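Local coordinates for odorant binding protein, antennal (Anopheles gambiae, PDB 3R1V), which probably binds small hydrophobic odorant molecules, as other insect odorant-binding proteins of the PBP/GOBP family do, at residues A[7-12]-A[75-80]; A[85-90]-A[111-116]. All blocks are in the same frame, centred on the assembly; numbering follows the deposited sequence.

Interaction 1: A[7-12]-A[75-80]; sequences PDRYKK and IIPDDV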
ATOM      1  N   PRO A   7       4.859  12.595  -8.208  1.00 52.48           N
ATOM      2  CA  PRO A   7       4.978  14.044  -7.932  1.00 52.13           C
ATOM      3  C   PRO A   7       5.424  14.334  -6.503  1.00 55.33           C
ATOM      4  O   PRO A   7       4.939  13.683  -5.573  1.00 55.03           O
ATOM      5  CB  PRO A   7       3.563  14.571  -8.178  1.00 53.94           C
ATOM      6  CG  PRO A   7       2.952  13.606  -9.115  1.00 58.42           C
ATOM      7  CD  PRO A   7       3.600  12.275  -8.913  1.00 54.00           C
ATOM      8  N   ASP A   8       6.370  15.282  -6.334  1.00 51.24           N
ATOM      9  CA  ASP A   8       6.931  15.659  -5.032  1.00 50.72           C
ATOM     10  C   ASP A   8       5.887  16.046  -3.976  1.00 53.36           C
ATOM     11  O   ASP A   8       6.150  15.896  -2.785  1.00 52.89           O
ATOM     12  CB  ASP A   8       8.017  16.736  -5.182  1.00 52.69           C
ATOM     13  CG  ASP A   8       9.293  16.217  -5.816  1.00 63.50           C
ATOM     14  OD1 ASP A   8      10.207  15.803  -5.063  1.00 63.94           O
ATOM     15  OD2 ASP A   8       9.382  16.227  -7.062  1.00 70.03           O
ATOM     16  N   ARG A   9       4.695  16.486  -4.408  1.00 48.98           N
ATOM     17  CA  ARG A   9       3.584  16.883  -3.538  1.00 48.41           C
ATOM     18  C   ARG A   9       2.949  15.738  -2.716  1.00 51.27           C
ATOM     19  O   ARG A   9       2.213  16.018  -1.767  1.00 50.69           O
ATOM     20  CB  ARG A   9       2.509  17.617  -4.347  1.00 48.79           C
ATOM     21  CG  ARG A   9       1.972  16.785  -5.497  1.00 59.66           C
ATOM     22  CD  ARG A   9       0.515  17.051  -5.721  1.00 69.75           C
ATOM     23  NE  ARG A   9       0.222  17.117  -7.150  1.00 78.75           N
ATOM     24  CZ  ARG A   9      -0.986  17.339  -7.650  1.00 93.39           C
ATOM     25  NH1 ARG A   9      -2.028  17.513  -6.848  1.00 80.79           N
ATOM     26  NH2 ARG A   9      -1.162  17.390  -8.965  1.00 80.35           N
ATOM     27  N   TYR A  10       3.188  14.467  -3.106  1.00 47.07           N
ATOM     28  CA  TYR A  10       2.650  13.303  -2.391  1.00 46.45           C
ATOM     29  C   TYR A  10       3.573  12.831  -1.294  1.00 49.22           C
ATOM     30  O   TYR A  10       3.161  12.032  -0.449  1.00 48.60           O
ATOM     31  CB  TYR A  10       2.352  12.148  -3.349  1.00 47.65           C
ATOM     32  CG  TYR A  10       1.195  12.423  -4.275  1.00 49.43           C
ATOM     33  CD1 TYR A  10      -0.093  12.600  -3.781  1.00 51.46           C
ATOM     34  CD2 TYR A  10       1.380  12.488  -5.649  1.00 50.16           C
ATOM     35  CE1 TYR A  10      -1.166  12.864  -4.633  1.00 52.38           C
ATOM     36  CE2 TYR A  10       0.314  12.740  -6.513  1.00 51.06           C
ATOM     37  CZ  TYR A  10      -0.957  12.929  -5.999  1.00 58.66           C
ATOM     38  OH  TYR A  10      -2.003  13.172  -6.844  1.00 59.43           O
ATOM     39  N   LYS A  11       4.820  13.319  -1.308  1.00 45.08           N
ATOM     40  CA  LYS A  11       5.854  12.976  -0.344  1.00 44.53           C
ATOM     41  C   LYS A  11       5.460  13.323   1.097  1.00 47.19           C
ATOM     42  O   LYS A  11       5.463  12.437   1.958  1.00 46.52           O
ATOM     43  CB  LYS A  11       7.207  13.593  -0.768  1.00 47.14           C
ATOM     44  CG  LYS A  11       8.303  13.611   0.297  1.00 62.88           C
ATOM     45  CD  LYS A  11       8.410  12.295   1.046  1.00 73.49           C
ATOM     46  CE  LYS A  11       9.639  11.599   0.660  1.00 84.57           C
ATOM     47  NZ  LYS A  11       9.449  10.145   0.597  1.00 93.92           N
ATOM     48  N   LYS A  12       5.141  14.602   1.356  1.00 43.05           N
ATOM     49  CA  LYS A  12       4.748  15.111   2.669  1.00 42.49           C
ATOM     50  C   LYS A  12       3.598  14.282   3.291  1.00 44.91           C
ATOM     51  O   LYS A  12       3.818  13.740   4.373  1.00 44.18           O
ATOM     52  CB  LYS A  12       4.410  16.618   2.623  1.00 45.36           C
ATOM     53  CG  LYS A  12       5.069  17.396   1.475  1.00 63.89           C
ATOM     54  CD  LYS A  12       6.441  17.958   1.846  1.00 75.75           C
ATOM     55  CE  LYS A  12       6.381  19.411   2.256  1.00 88.75           C
ATOM     56  NZ  LYS A  12       5.710  19.599   3.573  1.00 98.88           N
ATOM     57  N   ILE A  75     -10.096  11.043  -5.535  1.00 48.57           N
ATOM     58  CA  ILE A  75      -9.263  11.891  -4.672  1.00 48.40           C
ATOM     59  C   ILE A  75      -7.954  12.269  -5.361  1.00 52.46           C
ATOM     60  O   ILE A  75      -7.049  12.867  -4.752  1.00 52.09           O
ATOM     61  CB  ILE A  75      -8.996  11.062  -3.377  1.00 51.43           C
ATOM     62  CG1 ILE A  75     -10.246  10.262  -2.875  1.00 51.76           C
ATOM     63  CG2 ILE A  75      -8.326  11.863  -2.268  1.00 52.15           C
ATOM     64  CD1 ILE A  75     -11.354  11.057  -2.154  1.00 58.51           C
ATOM     65  N   ILE A  76      -7.848  11.927  -6.635  1.00 49.11           N
ATOM     66  CA  ILE A  76      -6.629  12.096  -7.366  1.00 49.03           C
ATOM     67  C   ILE A  76      -6.768  13.015  -8.596  1.00 53.30           C
ATOM     68  O   ILE A  76      -7.782  12.962  -9.301  1.00 52.96           O
ATOM     69  CB  ILE A  76      -6.131  10.659  -7.643  1.00 52.06           C
ATOM     70  CG1 ILE A  76      -4.773  10.337  -6.971  1.00 52.40           C
ATOM     71  CG2 ILE A  76      -6.344  10.149  -9.065  1.00 52.72           C
ATOM     72  CD1 ILE A  76      -3.579  10.072  -7.855  1.00 58.37           C
ATOM     73  N   PRO A  77      -5.756  13.871  -8.847  1.00 50.11           N
ATOM     74  CA  PRO A  77      -5.824  14.779  -9.999  1.00 50.03           C
ATOM     75  C   PRO A  77      -5.100  14.288 -11.266  1.00 54.17           C
ATOM     76  O   PRO A  77      -5.252  14.922 -12.313  1.00 53.88           O
ATOM     77  CB  PRO A  77      -5.151  16.040  -9.451  1.00 51.77           C
ATOM     78  CG  PRO A  77      -4.161  15.525  -8.426  1.00 56.19           C
ATOM     79  CD  PRO A  77      -4.518  14.101  -8.076  1.00 51.71           C
ATOM     80  N   ASP A  78      -4.300  13.200 -11.179  1.00 50.67           N
ATOM     81  CA  ASP A  78      -3.509  12.727 -12.319  1.00 50.40           C
ATOM     82  C   ASP A  78      -3.836  11.373 -12.965  1.00 53.79           C
ATOM     83  O   ASP A  78      -4.645  10.599 -12.450  1.00 53.33           O
ATOM     84  CB  ASP A  78      -1.994  12.926 -12.096  1.00 52.29           C
ATOM     85  CG  ASP A  78      -1.455  12.485 -10.747  1.00 62.09           C
ATOM     86  OD1 ASP A  78      -0.868  13.331 -10.039  1.00 62.52           O
ATOM     87  OD2 ASP A  78      -1.583  11.283 -10.420  1.00 67.93           O
ATOM     88  N   ASP A  79      -3.198  11.134 -14.131  1.00 50.17           N
ATOM     89  CA  ASP A  79      -3.309   9.971 -15.008  1.00 49.87           C
ATOM     90  C   ASP A  79      -2.878   8.668 -14.324  1.00 53.54           C
ATOM     91  O   ASP A  79      -1.750   8.198 -14.506  1.00 53.13           O
ATOM     92  CB  ASP A  79      -2.510  10.230 -16.304  1.00 51.63           C
ATOM     93  CG  ASP A  79      -2.855   9.326 -17.470  1.00 60.73           C
ATOM     94  OD1 ASP A  79      -4.062   9.098 -17.709  1.00 61.14           O
ATOM     95  OD2 ASP A  79      -1.922   8.903 -18.184  1.00 66.51           O
ATOM     96  N   VAL A  80      -3.794   8.088 -13.535  1.00 50.19           N
ATOM     97  CA  VAL A  80      -3.555   6.852 -12.790  1.00 50.02           C
ATOM     98  C   VAL A  80      -4.554   5.728 -13.165  1.00 53.75           C
ATOM     99  O   VAL A  80      -4.359   4.584 -12.756  1.00 53.35           O
ATOM    100  CB  VAL A  80      -3.461   7.147 -11.262  1.00 54.02           C
ATOM    101  CG1 VAL A  80      -4.835   7.201 -10.601  1.00 53.82           C
ATOM    102  CG2 VAL A  80      -2.542   6.160 -10.550  1.00 53.88           C
TER
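The backbones of P7-K12 and I75-V80 stay well apart, 9.6 Å between the CA atoms of P7 and D78 and 10.6 Å between those of Y10 and I76, and side chains alone span the distance. In this all-helical PBP/GOBP fold the contact joins the turn leading into helix 11-25 to the end of the long loop before helix 81-91, whose N-cap position V80 occupies. Y10 suits the central place because its ring is long and rigid and still ends in a polar group. With CG beside the backbone N (chi1 -69°), the phenol reaches across to the loop, where OH lies 3.0 Å from P77 CD, a tight approach, and gives a weak hydrogen bond of 3.4 Å to D78 OD1. That oxygen sits in the plane of the ring at its edge, while the carboxylate itself is turned almost perpendicular, 84° from the ring. I76 CD1 packs against the end of the phenol, 4.3 Å from Y10 CZ. P7, three residues before Y10 and bonded through its O to Y10 N, lays CD at the ring edge in plane. R9 runs alongside P77 in the opposite sense; CG is tucked between N and C (chi1 58°) and the chain then bends twice, bringing NH1 3.3 Å from P77 CG. A long, flexible arginine can thus rest its flat group against the apolar proline ring while keeping its charge near D78. No salt bridge forms: R9 NH2 lies 4.2 Å from D78 OD1, and no N-H of R9 points at that oxygen.

Interaction 2: A[85-90]-A[111-116]; sequences DHLTRE and FNAHDE. With AZB (4-{(E)-[4-(propan-2-yl)phenyl]diazenyl}phenol), chain C.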
ATOM      1  N   ASP A  85      -6.747   0.522 -12.903  1.00 49.48           N
ATOM      2  CA  ASP A  85      -7.638  -0.468 -13.528  1.00 49.17           C
ATOM      3  C   ASP A  85      -6.996  -1.837 -13.739  1.00 52.22           C
ATOM      4  O   ASP A  85      -7.700  -2.842 -13.658  1.00 51.77           O
ATOM      5  CB  ASP A  85      -8.281   0.056 -14.827  1.00 51.15           C
ATOM      6  CG  ASP A  85      -9.402   1.070 -14.643  1.00 62.02           C
ATOM      7  OD1 ASP A  85      -9.825   1.295 -13.483  1.00 62.67           O
ATOM      8  OD2 ASP A  85      -9.867   1.628 -15.658  1.00 68.33           O
ATOM      9  N   HIS A  86      -5.669  -1.882 -13.976  1.00 48.13           N
ATOM     10  CA  HIS A  86      -4.932  -3.134 -14.144  1.00 47.76           C
ATOM     11  C   HIS A  86      -4.725  -3.827 -12.794  1.00 50.79           C
ATOM     12  O   HIS A  86      -4.931  -5.041 -12.702  1.00 50.29           O
ATOM     13  CB  HIS A  86      -3.594  -2.909 -14.865  1.00 48.62           C
ATOM     14  CG  HIS A  86      -2.789  -4.161 -15.034  1.00 52.12           C
ATOM     15  ND1 HIS A  86      -3.189  -5.172 -15.890  1.00 53.94           N
ATOM     16  CD2 HIS A  86      -1.637  -4.532 -14.431  1.00 53.86           C
ATOM     17  CE1 HIS A  86      -2.269  -6.115 -15.786  1.00 53.34           C
ATOM     18  NE2 HIS A  86      -1.312  -5.773 -14.924  1.00 53.64           N
ATOM     19  N   LEU A  87      -4.325  -3.061 -11.752  1.00 46.72           N
ATOM     20  CA  LEU A  87      -4.111  -3.583 -10.397  1.00 46.31           C
ATOM     21  C   LEU A  87      -5.422  -4.061  -9.772  1.00 49.55           C
ATOM     22  O   LEU A  87      -5.418  -5.060  -9.060  1.00 49.15           O
ATOM     23  CB  LEU A  87      -3.408  -2.557  -9.486  1.00 46.36           C
ATOM     24  CG  LEU A  87      -1.963  -2.174  -9.848  1.00 51.08           C
ATOM     25  CD1 LEU A  87      -1.530  -0.926  -9.112  1.00 51.24           C
ATOM     26  CD2 LEU A  87      -0.985  -3.312  -9.571  1.00 53.60           C
ATOM     27  N   THR A  88      -6.544  -3.374 -10.070  1.00 45.71           N
ATOM     28  CA  THR A  88      -7.875  -3.753  -9.582  1.00 45.41           C
ATOM     29  C   THR A  88      -8.402  -4.981 -10.336  1.00 48.61           C
ATOM     30  O   THR A  88      -9.179  -5.754  -9.777  1.00 48.17           O
ATOM     31  CB  THR A  88      -8.855  -2.576  -9.634  1.00 54.50           C
ATOM     32  OG1 THR A  88      -8.942  -2.092 -10.973  1.00 55.27           O
ATOM     33  CG2 THR A  88      -8.473  -1.451  -8.685  1.00 53.25           C
ATOM     34  N   ARG A  89      -7.975  -5.158 -11.603  1.00 44.69           N
ATOM     35  CA  ARG A  89      -8.357  -6.296 -12.445  1.00 44.12           C
ATOM     36  C   ARG A  89      -7.618  -7.554 -11.983  1.00 46.11           C
ATOM     37  O   ARG A  89      -8.220  -8.625 -11.907  1.00 45.67           O
ATOM     38  CB  ARG A  89      -8.028  -6.004 -13.922  1.00 45.36           C
ATOM     39  CG  ARG A  89      -8.556  -7.040 -14.916  1.00 58.02           C
ATOM     40  CD  ARG A  89      -7.998  -6.831 -16.313  1.00 70.84           C
ATOM     41  NE  ARG A  89      -8.755  -5.834 -17.073  1.00 82.40           N
ATOM     42  CZ  ARG A  89      -8.446  -5.427 -18.301  1.00 98.67           C
ATOM     43  NH1 ARG A  89      -7.381  -5.924 -18.923  1.00 86.73           N
ATOM     44  NH2 ARG A  89      -9.192  -4.520 -18.915  1.00 86.37           N
ATOM     45  N   GLU A  90      -6.313  -7.417 -11.699  1.00 40.95           N
ATOM     46  CA  GLU A  90      -5.435  -8.505 -11.287  1.00 40.06           C
ATOM     47  C   GLU A  90      -5.463  -8.832  -9.797  1.00 42.33           C
ATOM     48  O   GLU A  90      -5.140  -9.967  -9.440  1.00 41.80           O
ATOM     49  CB  GLU A  90      -3.979  -8.205 -11.708  1.00 41.44           C
ATOM     50  CG  GLU A  90      -3.669  -8.430 -13.181  1.00 51.88           C
ATOM     51  CD  GLU A  90      -4.022  -9.798 -13.728  1.00 69.70           C
ATOM     52  OE1 GLU A  90      -3.535 -10.813 -13.177  1.00 64.81           O
ATOM     53  OE2 GLU A  90      -4.808  -9.857 -14.701  1.00 60.90           O
ATOM     54  N   PHE A 111       2.861  -5.862  -6.451  1.00 38.99           N
ATOM     55  CA  PHE A 111       4.291  -5.955  -6.738  1.00 39.37           C
ATOM     56  C   PHE A 111       4.583  -6.901  -7.879  1.00 44.07           C
ATOM     57  O   PHE A 111       5.510  -6.665  -8.634  1.00 43.60           O
ATOM     58  CB  PHE A 111       5.060  -6.388  -5.484  1.00 41.31           C
ATOM     59  CG  PHE A 111       5.480  -5.246  -4.585  1.00 43.11           C
ATOM     60  CD1 PHE A 111       4.553  -4.308  -4.141  1.00 46.33           C
ATOM     61  CD2 PHE A 111       6.795  -5.123  -4.156  1.00 45.51           C
ATOM     62  CE1 PHE A 111       4.940  -3.253  -3.312  1.00 47.35           C
ATOM     63  CE2 PHE A 111       7.179  -4.071  -3.314  1.00 48.40           C
ATOM     64  CZ  PHE A 111       6.248  -3.147  -2.894  1.00 46.49           C
ATOM     65  N   ASN A 112       3.812  -7.978  -8.010  1.00 41.44           N
ATOM     66  CA  ASN A 112       4.048  -8.897  -9.108  1.00 41.50           C
ATOM     67  C   ASN A 112       3.383  -8.411 -10.389  1.00 45.61           C
ATOM     68  O   ASN A 112       3.970  -8.517 -11.466  1.00 45.13           O
ATOM     69  CB  ASN A 112       3.577 -10.297  -8.763  1.00 42.99           C
ATOM     70  CG  ASN A 112       4.079 -11.318  -9.745  1.00 68.26           C
ATOM     71  OD1 ASN A 112       5.245 -11.735  -9.710  1.00 63.41           O
ATOM     72  ND2 ASN A 112       3.214 -11.728 -10.660  1.00 60.36           N
ATOM     73  N   ALA A 113       2.154  -7.870 -10.267  1.00 42.57           N
ATOM     74  CA  ALA A 113       1.342  -7.396 -11.390  1.00 42.68           C
ATOM     75  C   ALA A 113       1.945  -6.296 -12.255  1.00 47.58           C
ATOM     76  O   ALA A 113       2.387  -6.575 -13.371  1.00 47.17           O
ATOM     77  CB  ALA A 113      -0.039  -6.977 -10.918  1.00 43.40           C
ATOM     78  N   HIS A 114       1.882  -5.046 -11.787  1.00 44.86           N
ATOM     79  CA  HIS A 114       2.263  -3.855 -12.526  1.00 44.75           C
ATOM     80  C   HIS A 114       3.123  -2.996 -11.601  1.00 49.51           C
ATOM     81  O   HIS A 114       2.686  -1.958 -11.092  1.00 49.01           O
ATOM     82  CB  HIS A 114       0.945  -3.175 -12.921  1.00 45.38           C
ATOM     83  CG  HIS A 114       1.034  -1.919 -13.720  1.00 48.80           C
ATOM     84  ND1 HIS A 114       0.684  -1.891 -15.061  1.00 50.66           N
ATOM     85  CD2 HIS A 114       1.328  -0.661 -13.321  1.00 50.66           C
ATOM     86  CE1 HIS A 114       0.826  -0.632 -15.435  1.00 50.17           C
ATOM     87  NE2 HIS A 114       1.218   0.140 -14.428  1.00 50.51           N
ATOM     88  N   ASP A 115       4.346  -3.470 -11.346  1.00 47.20           N
ATOM     89  CA  ASP A 115       5.268  -2.836 -10.427  1.00 47.20           C
ATOM     90  C   ASP A 115       6.224  -1.834 -11.046  1.00 51.34           C
ATOM     91  O   ASP A 115       7.444  -2.014 -10.954  1.00 50.55           O
ATOM     92  CB  ASP A 115       6.033  -3.885  -9.621  1.00 48.97           C
ATOM     93  CG  ASP A 115       6.916  -4.810 -10.452  1.00 58.80           C
ATOM     94  OD1 ASP A 115       6.817  -4.773 -11.706  1.00 59.09           O
ATOM     95  OD2 ASP A 115       7.713  -5.561  -9.854  1.00 64.26           O
ATOM     96  N   GLU A 116       5.698  -0.732 -11.596  1.00 48.43           N
ATOM     97  CA  GLU A 116       6.590   0.303 -12.082  1.00 48.41           C
ATOM     98  C   GLU A 116       7.600   0.720 -10.970  1.00 52.52           C
ATOM     99  O   GLU A 116       8.779   0.775 -11.320  1.00 52.28           O
ATOM    100  CB  GLU A 116       5.861   1.504 -12.698  1.00 49.83           C
ATOM    101  CG  GLU A 116       6.768   2.421 -13.511  1.00 60.72           C
ATOM    102  CD  GLU A 116       6.269   2.862 -14.873  1.00 82.21           C
ATOM    103  OE1 GLU A 116       7.060   3.482 -15.617  1.00 77.05           O
ATOM    104  OE2 GLU A 116       5.093   2.591 -15.202  1.00 77.24           O
TER
HETATM  105  C1  AZB C 128       6.362  -0.520   2.414  0.50 38.66           C
HETATM  106  N1  AZB C 128       2.268   0.613  -2.526  0.50 39.64           N
HETATM  107  O1  AZB C 128      -1.597   2.164  -7.443  0.50 40.53           O
HETATM  108  N2  AZB C 128       1.158   1.282  -2.548  0.50 39.91           N
HETATM  109  C3  AZB C 128       5.092  -2.717   2.154  0.50 38.61           C
HETATM  110  C4  AZB C 128       1.129   1.415  -5.101  0.50 40.28           C
HETATM  111  C5  AZB C 128       0.394   1.658  -6.335  0.50 40.27           C
HETATM  112  C6  AZB C 128      -0.926   1.955  -6.320  0.50 40.31           C
HETATM  113  C7  AZB C 128      -1.505   2.023  -5.090  0.50 40.20           C
HETATM  114  C8  AZB C 128      -0.741   1.775  -3.833  0.50 40.21           C
HETATM  115  C9  AZB C 128       0.569   1.481  -3.838  0.50 40.11           C
HETATM  116  C11 AZB C 128       3.170  -0.039   1.041  0.50 38.76           C
HETATM  117  C12 AZB C 128       2.444   0.440  -0.080  0.50 38.90           C
HETATM  118  C13 AZB C 128       2.941   0.179  -1.437  0.50 39.19           C
HETATM  119  C14 AZB C 128       4.170  -0.550  -1.625  0.50 38.99           C
HETATM  120  C15 AZB C 128       4.913  -1.047  -0.439  0.50 38.85           C
HETATM  121  C16 AZB C 128       4.383  -0.768   0.875  0.50 38.80           C
HETATM  122  C17 AZB C 128       5.069  -1.230   2.121  0.50 38.68           C
HETATM  123  O   HOH W   1       0.494  -8.583 -14.680  1.00 51.97           O
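The imidazoles of H86 and H114 meet obliquely, planes 53° apart and centroids 5.3 Å apart. The edge of the H86 ring does the touching: CD2 lies 3.3 Å from H114 CB. Further along that ring, water 1 sits in the plane beside NE2, to which it is weakly bonded, and gives a hydrogen bond of 3.1 Å to A113 O; the water thus ties the polar edge of H86 to a carbonyl at the end of helix 99-113. The F111 ring takes no part between the helices and instead has AZB C14 in plane at its edge, 3.3 Å from CE1. H114 is the first residue after the helix to leave helical phi/psi. Its CB faces helix 81-91, and with CG anti to the backbone N (chi1 -179°) the imidazole runs on past H86, ND1 being its nearest ring atom to H86 CD2, at 3.6 Å. Beneath the histidines L87, a branched apolar residue, serves two surfaces with its two methyls. CD2 packs on A113 CB at 4.0 Å and also on H114 CB, whereas CD1 reaches the ligand, 3.5 Å from AZB O1. A113 suits its place by being small: its lone methyl meets both L87 and the CB of E90, letting the helix end come close. The disulfide between C91 and C109 links the same two helices covalently beside this packing. Helices joined by a disulfide and turning apolar side chains inward around a small ligand are characteristic of the PBP/GOBP fold, and L87 and F111 here belong to the wall of its binding pocket.

Overall arrangement
Interaction 1 and interaction 2 follow one another along the chain, with centres 18 Å apart and nearest atoms about 5 Å apart, without touching. Helix 81-91 relates them: the loop 75-80 of interaction 1 leads into its start, and the 85-90 part of interaction 2 lies further along it. The N-terminal turn packs on the loop that leads into this helix, while the end of helix 99-113 packs on the helix itself. Their relation to the bound azo-phenol differs. L87, which packs within interaction 2, and F111, from the same 111-116 segment, both touch it, whereas the side chain of I76 in interaction 1 is about 8 Å from the ligand.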